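Local coordinates for lipase-esterase related protein (Clostridium acetobutylicum, PDB 3E0X) that is of unknown function but adopts the alpha/beta hydrolase fold and probably acts as a hydrolase of the lipase-esterase type, at residues Asp48-Gly53 with Gln58-Val63. Sequence-based numbering, arbitrary orientation.
Sequences DLKGHG and QCPSTV
K50, G51 and H52 meet Q58, C59 and P60 in a loop-on-loop contact, a small patch within the single connection that leads from strand 43-47 to helix 63-76 of the alpha/beta hydrolase fold. It illustrates how a tight turn can present residues to a later part of its own loop: the type II turn from L49 to H52, with G51 at positive phi, brings G51 CA within 4.4 Å of C59 CA. The one hydrogen bond between the segments runs from K50 NZ to Q58 O, 2.7 Å, in the carbonyl plane and on a lone pair. With CG anti to the backbone N (chi1 -176°), the lysine chain extends alongside that carbonyl, then bends at its last torsion to deliver the amine. Deeper in, C59 SG lies 3.5 Å from H52 CE1, approaching the ring obliquely, while C59 CA makes a CA-H...O contact with K50 O. That same oxygen accepts a hydrogen bond from H52 ND1 at 2.9 Å, close to the imidazole plane. NE2 is hydrogen-bonded to D171 of helix 165-177, which fixes the ring's rotation. With acceptors at both nitrogens, the buried imidazole beside the sulfur is probably protonated and paired with D171, whereas the lysine-to-backbone bond lies at the partly exposed rim.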
# COMPACT_ATOMS: atom_id res chain seq x y z
N ASP A 48 7.03 -2.38 -8.24
CA ASP A 48 7.33 -0.94 -8.20
C ASP A 48 6.29 -0.23 -9.07
O ASP A 48 6.13 -0.53 -10.28
CB ASP A 48 8.74 -0.65 -8.74
CG ASP A 48 9.84 -0.80 -7.69
OD1 ASP A 48 9.59 -0.61 -6.48
OD2 ASP A 48 11.00 -1.07 -8.10
N LEU A 49 5.57 0.71 -8.48
CA LEU A 49 4.62 1.50 -9.27
C LEU A 49 5.38 2.37 -10.27
O LEU A 49 6.53 2.72 -10.06
CB LEU A 49 3.75 2.39 -8.36
CG LEU A 49 2.83 1.65 -7.37
CD1 LEU A 49 2.22 2.64 -6.37
CD2 LEU A 49 1.77 0.88 -8.18
N LYS A 50 4.72 2.75 -11.35
CA LYS A 50 5.36 3.54 -12.40
C LYS A 50 6.00 4.78 -11.80
O LYS A 50 5.40 5.49 -10.98
CB LYS A 50 4.32 3.89 -13.47
CG LYS A 50 4.82 4.64 -14.72
CD LYS A 50 3.66 4.66 -15.80
CE LYS A 50 3.91 5.61 -16.91
NZ LYS A 50 3.31 6.93 -16.67
N GLY A 51 7.24 5.02 -12.21
CA GLY A 51 8.00 6.16 -11.72
C GLY A 51 8.68 5.99 -10.36
O GLY A 51 9.32 6.92 -9.88
N HIS A 52 8.49 4.83 -9.74
CA HIS A 52 9.08 4.53 -8.44
C HIS A 52 10.06 3.38 -8.60
O HIS A 52 9.86 2.52 -9.48
CB HIS A 52 8.00 4.10 -7.45
CG HIS A 52 6.94 5.14 -7.20
ND1 HIS A 52 5.99 5.49 -8.14
CD2 HIS A 52 6.65 5.87 -6.09
CE1 HIS A 52 5.18 6.40 -7.63
NE2 HIS A 52 5.55 6.65 -6.38
N GLY A 53 11.09 3.33 -7.75
CA GLY A 53 12.06 2.23 -7.81
C GLY A 53 12.57 2.05 -9.23
O GLY A 53 12.99 3.01 -9.86
N GLN A 58 6.87 8.53 -15.97
CA GLN A 58 6.24 9.57 -15.15
C GLN A 58 5.30 8.90 -14.14
O GLN A 58 4.51 8.03 -14.51
CB GLN A 58 5.48 10.56 -16.05
CG GLN A 58 4.49 11.52 -15.36
CD GLN A 58 5.16 12.65 -14.59
OE1 GLN A 58 6.37 12.85 -14.68
NE2 GLN A 58 4.34 13.40 -13.83
N CYS A 59 5.38 9.31 -12.88
CA CYS A 59 4.43 8.78 -11.89
C CYS A 59 3.05 9.30 -12.26
O CYS A 59 2.88 10.50 -12.48
CB CYS A 59 4.73 9.30 -10.49
SG CYS A 59 6.34 8.87 -9.81
N PRO A 60 2.04 8.41 -12.35
CA PRO A 60 0.66 8.87 -12.49
C PRO A 60 0.30 9.87 -11.38
O PRO A 60 0.77 9.74 -10.24
CB PRO A 60 -0.14 7.58 -12.32
CG PRO A 60 0.77 6.50 -12.85
CD PRO A 60 2.15 6.93 -12.42
N SER A 61 -0.54 10.84 -11.72
CA SER A 61 -0.90 11.91 -10.79
C SER A 61 -2.13 11.58 -9.97
O SER A 61 -2.48 12.32 -9.04
CB SER A 61 -1.18 13.22 -11.52
OG SER A 61 0.01 13.70 -12.13
N THR A 62 -2.78 10.46 -10.30
CA THR A 62 -4.03 10.08 -9.61
C THR A 62 -3.98 8.64 -9.16
O THR A 62 -3.29 7.80 -9.77
CB THR A 62 -5.28 10.29 -10.49
OG1 THR A 62 -5.33 9.30 -11.53
CG2 THR A 62 -5.28 11.68 -11.12
N VAL A 63 -4.74 8.32 -8.10
CA VAL A 63 -4.79 6.92 -7.70
C VAL A 63 -5.41 6.07 -8.82
O VAL A 63 -5.02 4.92 -9.01
CB VAL A 63 -5.52 6.77 -6.36
CG1 VAL A 63 -5.78 5.31 -6.04
CG2 VAL A 63 -4.65 7.39 -5.25